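Side-chain contacts in molybdenum cofactor biosynthesis protein C 2 (Mycobacterium tuberculosis, PDB 4FDF), which probably converts (8S)-3',8-cyclo-7,8-dihydroguanosine 5'-triphosphate to cyclic pyranopterin monophosphate, with release of diphosphate, in molybdenum cofactor biosynthesis: residues G43-S48 and L133-M138; D64-A69 and F99-L104. All coordinates share one frame; numbering follows the deposited sequence.

Contact 1 (G43-S48 and L133-M138); sequences GILRTS and LTLYDM
The bond from Asp137 N to Leu133 O, 2.9 Å, closes the helical turn that sets Leu135 and Tyr136 against Leu45. The next bond, Met138 N to Thr134 O, is 3.1 Å. Across the contact the chemistry is apolar. Leu45 points from its strand toward the helix, and its CG stands anti to the backbone N (chi1 -176°), beside the carbonyl carbon. This torsion carries CG out toward the helix, and the two methyls of the branch meet different residues. CD2 meets Leu135 CB at 3.8 Å. CD1 lies 4.3 Å from Tyr136 CB. The helix atoms nearest to the strand residue are therefore the CB atoms of Leu135 and Tyr136. The Leu135 side chain runs obliquely past that of Leu45, and its CD1 also comes close to Leu45 CD2. On the sheet, Leu135 rests as well on Ile106 and Ile108 of strand 105-116, and Leu45 packs on Ile148 of the adjoining strand 147-156. The phenol group of Tyr136 reaches away to the carbonyl oxygen of Pro144, which accepts a hydrogen bond from OH; that bond satisfies the polar end of a buried residue and ties the helix to the loop before strand 147-156.

On the strand, Ile44 points away from the helix. A second subunit reaches the helix too: its Leu125 packs on Tyr136, and its Met122 on Asp137. The contact joins strand 35-46, in the interior of the antiparallel sheet, to helix 121-139 lying on one face. This is the helix-on-sheet layer of the ferredoxin-like fold of MoaC.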
loop_
_atom_site.group_PDB
_atom_site.type_symbol
_atom_site.label_atom_id
_atom_site.label_comp_id
_atom_site.label_asym_id
_atom_site.label_seq_id
_atom_site.Cartn_x
_atom_site.Cartn_y
_atom_site.Cartn_z
ATOM N N GLY B 43 25.380 -2.603 0.887
ATOM C CA GLY B 43 25.385 -1.530 -0.105
ATOM C C GLY B 43 26.132 -0.359 0.492
ATOM O O GLY B 43 26.422 -0.349 1.692
ATOM N N ILE B 44 26.449 0.632 -0.334
ATOM C CA ILE B 44 27.305 1.730 0.109
ATOM C C ILE B 44 26.877 3.069 -0.496
ATOM O O ILE B 44 26.637 3.175 -1.696
ATOM C CB ILE B 44 28.834 1.404 -0.110
ATOM C CG1 ILE B 44 29.737 2.421 0.593
ATOM C CG2 ILE B 44 29.191 1.299 -1.572
ATOM C CD1 ILE B 44 31.229 2.101 0.481
ATOM N N LEU B 45 26.753 4.082 0.351
ATOM C CA LEU B 45 26.535 5.434 -0.136
ATOM C C LEU B 45 27.877 6.176 -0.195
ATOM O O LEU B 45 28.526 6.356 0.830
ATOM C CB LEU B 45 25.559 6.172 0.768
ATOM C CG LEU B 45 25.171 7.579 0.308
ATOM C CD1 LEU B 45 24.168 7.518 -0.810
ATOM C CD2 LEU B 45 24.622 8.401 1.463
ATOM N N ARG B 46 28.291 6.581 -1.394
ATOM C CA ARG B 46 29.549 7.322 -1.558
ATOM C C ARG B 46 29.304 8.827 -1.427
ATOM O O ARG B 46 28.735 9.451 -2.317
ATOM C CB ARG B 46 30.208 7.005 -2.905
ATOM C CG ARG B 46 30.188 5.536 -3.314
ATOM C CD ARG B 46 31.483 4.832 -2.994
ATOM N NE ARG B 46 31.553 3.527 -3.642
ATOM C CZ ARG B 46 32.364 2.543 -3.264
ATOM N NH1 ARG B 46 33.187 2.708 -2.229
ATOM N NH2 ARG B 46 32.351 1.389 -3.917
ATOM N N THR B 47 29.722 9.409 -0.313
ATOM C CA THR B 47 29.424 10.823 -0.062
ATOM C C THR B 47 30.677 11.676 0.279
ATOM O O THR B 47 31.776 11.349 -0.149
ATOM C CB THR B 47 28.245 10.981 0.941
ATOM O OG1 THR B 47 27.836 12.350 0.992
ATOM C CG2 THR B 47 28.612 10.478 2.336
ATOM N N SER B 48 30.506 12.761 1.032
ATOM C CA SER B 48 31.607 13.692 1.310
ATOM C C SER B 48 31.977 13.695 2.788
ATOM O O SER B 48 31.177 13.286 3.638
ATOM C CB SER B 48 31.221 15.103 0.877
ATOM O OG SER B 48 30.166 15.585 1.692
ATOM N N LEU B 133 18.503 4.983 -0.500
ATOM C CA LEU B 133 17.696 6.060 -1.061
ATOM C C LEU B 133 17.306 7.090 -0.001
ATOM O O LEU B 133 17.286 8.291 -0.270
ATOM C CB LEU B 133 16.428 5.513 -1.739
ATOM C CG LEU B 133 16.588 4.751 -3.067
ATOM C CD1 LEU B 133 15.333 3.939 -3.393
ATOM C CD2 LEU B 133 16.908 5.705 -4.201
ATOM N N THR B 134 16.989 6.606 1.197
ATOM C CA THR B 134 16.589 7.471 2.289
ATOM C C THR B 134 17.781 8.260 2.823
ATOM O O THR B 134 17.644 9.446 3.135
ATOM C CB THR B 134 15.897 6.677 3.403
ATOM O OG1 THR B 134 14.706 6.088 2.867
ATOM C CG2 THR B 134 15.533 7.584 4.573
ATOM N N LEU B 135 18.944 7.616 2.914
ATOM C CA LEU B 135 20.150 8.353 3.255
ATOM C C LEU B 135 20.358 9.486 2.262
ATOM O O LEU B 135 20.549 10.637 2.660
ATOM C CB LEU B 135 21.385 7.455 3.276
ATOM C CG LEU B 135 21.537 6.529 4.475
ATOM C CD1 LEU B 135 22.866 5.813 4.344
ATOM C CD2 LEU B 135 21.434 7.278 5.824
ATOM N N TYR B 136 20.308 9.159 0.972
ATOM C CA TYR B 136 20.485 10.157 -0.064
ATOM C C TYR B 136 19.470 11.302 0.063
ATOM O O TYR B 136 19.819 12.466 -0.120
ATOM C CB TYR B 136 20.426 9.528 -1.459
ATOM C CG TYR B 136 20.641 10.553 -2.550
ATOM C CD1 TYR B 136 19.566 11.072 -3.266
ATOM C CD2 TYR B 136 21.914 11.030 -2.836
ATOM C CE1 TYR B 136 19.756 12.029 -4.261
ATOM C CE2 TYR B 136 22.119 11.992 -3.828
ATOM C CZ TYR B 136 21.030 12.487 -4.539
ATOM O OH TYR B 136 21.219 13.445 -5.510
ATOM N N ASP B 137 18.216 10.978 0.377
ATOM C CA ASP B 137 17.228 12.023 0.584
ATOM C C ASP B 137 17.639 12.973 1.722
ATOM O O ASP B 137 17.359 14.161 1.669
ATOM C CB ASP B 137 15.844 11.436 0.872
ATOM C CG ASP B 137 14.766 12.512 0.940
ATOM O OD1 ASP B 137 14.576 13.227 -0.067
ATOM O OD2 ASP B 137 14.140 12.675 2.010
ATOM N N MET B 138 18.298 12.435 2.744
ATOM C CA MET B 138 18.679 13.220 3.901
ATOM C C MET B 138 19.907 14.090 3.630
ATOM O O MET B 138 20.111 15.100 4.307
ATOM C CB MET B 138 18.944 12.311 5.113
ATOM C CG MET B 138 17.790 11.396 5.510
ATOM S SD MET B 138 16.409 12.195 6.353
ATOM C CE MET B 138 15.604 12.959 4.978
#

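Contact 2 (D64-A69 and F99-L104); sequences DALATA and FTVGQL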
loop_
_atom_site.group_PDB
_atom_site.type_symbol
_atom_site.label_atom_id
_atom_site.label_comp_id
_atom_site.label_asym_id
_atom_site.label_seq_id
_atom_site.Cartn_x
_atom_site.Cartn_y
_atom_site.Cartn_z
ATOM N N ASP B 64 18.025 13.355 11.677
ATOM C CA ASP B 64 18.807 12.139 11.899
ATOM C C ASP B 64 18.682 11.192 10.703
ATOM O O ASP B 64 17.730 10.409 10.619
ATOM C CB ASP B 64 18.352 11.456 13.199
ATOM C CG ASP B 64 19.269 10.298 13.624
ATOM O OD1 ASP B 64 20.039 9.773 12.789
ATOM O OD2 ASP B 64 19.214 9.910 14.810
ATOM N N ALA B 65 19.643 11.282 9.781
ATOM C CA ALA B 65 19.679 10.422 8.598
ATOM C C ALA B 65 19.664 8.929 8.931
ATOM O O ALA B 65 18.912 8.171 8.317
ATOM C CB ALA B 65 20.885 10.739 7.739
ATOM N N LEU B 66 20.494 8.511 9.890
ATOM C CA LEU B 66 20.666 7.085 10.184
ATOM C C LEU B 66 19.382 6.437 10.720
ATOM O O LEU B 66 18.948 5.398 10.218
ATOM C CB LEU B 66 21.843 6.835 11.140
ATOM C CG LEU B 66 23.295 7.237 10.779
ATOM C CD1 LEU B 66 24.310 6.556 11.729
ATOM C CD2 LEU B 66 23.676 6.953 9.334
ATOM N N ALA B 67 18.780 7.058 11.727
ATOM C CA ALA B 67 17.532 6.568 12.300
ATOM C C ALA B 67 16.426 6.548 11.262
ATOM O O ALA B 67 15.683 5.576 11.176
ATOM C CB ALA B 67 17.112 7.413 13.520
ATOM N N THR B 68 16.335 7.606 10.458
ATOM C CA THR B 68 15.290 7.696 9.444
ATOM C C THR B 68 15.451 6.574 8.407
ATOM O O THR B 68 14.476 5.921 8.035
ATOM C CB THR B 68 15.234 9.107 8.789
ATOM O OG1 THR B 68 14.959 10.083 9.801
ATOM C CG2 THR B 68 14.138 9.202 7.721
ATOM N N ALA B 69 16.686 6.337 7.977
ATOM C CA ALA B 69 16.954 5.350 6.938
ATOM C C ALA B 69 16.807 3.924 7.445
ATOM O O ALA B 69 16.359 3.051 6.710
ATOM C CB ALA B 69 18.330 5.578 6.327
ATOM N N PHE B 99 24.578 0.367 10.094
ATOM C CA PHE B 99 25.444 1.299 9.387
ATOM C C PHE B 99 26.863 1.255 9.939
ATOM O O PHE B 99 27.063 1.124 11.153
ATOM C CB PHE B 99 24.907 2.722 9.499
ATOM C CG PHE B 99 23.484 2.867 9.058
ATOM C CD1 PHE B 99 23.175 3.002 7.710
ATOM C CD2 PHE B 99 22.445 2.870 9.997
ATOM C CE1 PHE B 99 21.842 3.129 7.295
ATOM C CE2 PHE B 99 21.121 2.999 9.600
ATOM C CZ PHE B 99 20.810 3.128 8.247
ATOM N N THR B 100 27.841 1.327 9.038
ATOM C CA THR B 100 29.226 1.608 9.404
ATOM C C THR B 100 29.604 2.883 8.667
ATOM O O THR B 100 29.653 2.894 7.437
ATOM C CB THR B 100 30.186 0.479 8.990
ATOM O OG1 THR B 100 29.747 -0.769 9.537
ATOM C CG2 THR B 100 31.618 0.782 9.462
ATOM N N VAL B 101 29.835 3.962 9.418
ATOM C CA VAL B 101 30.237 5.239 8.827
ATOM C C VAL B 101 31.767 5.347 8.737
ATOM O O VAL B 101 32.481 5.278 9.747
ATOM C CB VAL B 101 29.622 6.487 9.563
ATOM C CG1 VAL B 101 28.118 6.318 9.788
ATOM C CG2 VAL B 101 30.337 6.776 10.883
ATOM N N GLY B 102 32.262 5.501 7.517
ATOM C CA GLY B 102 33.698 5.637 7.299
ATOM C C GLY B 102 34.071 7.088 7.098
ATOM O O GLY B 102 33.356 7.995 7.539
ATOM N N GLN B 103 35.181 7.296 6.403
ATOM C CA GLN B 103 35.705 8.629 6.131
ATOM C C GLN B 103 34.805 9.399 5.165
ATOM O O GLN B 103 34.494 10.569 5.386
ATOM C CB GLN B 103 37.117 8.523 5.545
ATOM C CG GLN B 103 38.093 7.676 6.365
ATOM C CD GLN B 103 38.544 8.359 7.649
ATOM O OE1 GLN B 103 38.562 9.590 7.743
ATOM N NE2 GLN B 103 38.915 7.559 8.646
ATOM N N LEU B 104 34.392 8.726 4.098
ATOM C CA LEU B 104 33.668 9.365 3.008
ATOM C C LEU B 104 32.412 8.585 2.648
ATOM O O LEU B 104 31.539 9.095 1.954
ATOM C CB LEU B 104 34.572 9.456 1.776
ATOM C CG LEU B 104 35.863 10.272 1.898
ATOM C CD1 LEU B 104 36.937 9.697 0.987
ATOM C CD2 LEU B 104 35.605 11.756 1.604
#
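Leu66 and Ala69 meet Phe99 from the first turns of a helix that Asp64 begins. Asp64 is the N-cap: its OD1 accepts from Ala67 N at 3.2 Å. The bond is nearly straight, 176° at the hydrogen, but the N-H comes from above the carboxylate plane. Next, Leu66 supplies most of the helix side of the contact. Its CD2 sits over one face of the Phe99 ring, 4.3 Å from the centroid, in a CH-pi contact displaced toward the rim. Its CD1 leans instead on Val101 CG1, at 4.3 Å. The carbonyl of Leu66 approaches the ring as well, with O 3.3 Å from Phe99 CE2. Thr68 turns back from the strand, and its OG1 bonds to Asp64 O at 2.9 Å. Thr68 N reaches the same oxygen from the opposite face of the carbonyl plane, so two donors hold it. Last comes Ala69, whose CB lies 4.0 Å from Phe99 CZ. Phe99 points toward the helix with CG anti to its carbonyl carbon (chi1 -54°), and the ring slides under Leu66 to reach Ala69. Ile106 and Ile108 of the next strand also touch Phe99. The aromatic ring thus fills the layer between helix 65-83 and strand 92-101, outermost in the sheet of this chain, as part of the alpha/beta packing of a ferredoxin-like fold.

How the contacts relate
Both contacts place a helix on the same antiparallel sheet, with centres 8 Å apart. Contact 1 is buried and uses an inner strand. Contact 2 lies at strand 92-101, outermost in the sheet of this chain, and is partly exposed around Val101. Aliphatic groups alone meet in the first, while the second adds an aromatic face and a backbone carbonyl. The two helices also pack together: Leu135 CD2 lies 3.6 Å from Ala69 CB, and Met138 CB lies 3.6 Å from Ala65 CB. On the sheet side, Thr47 N and Leu104 O, 2.9 Å apart, probably form a hydrogen bond. Along the chain, contact 2 is nested within the loop closed by contact 1.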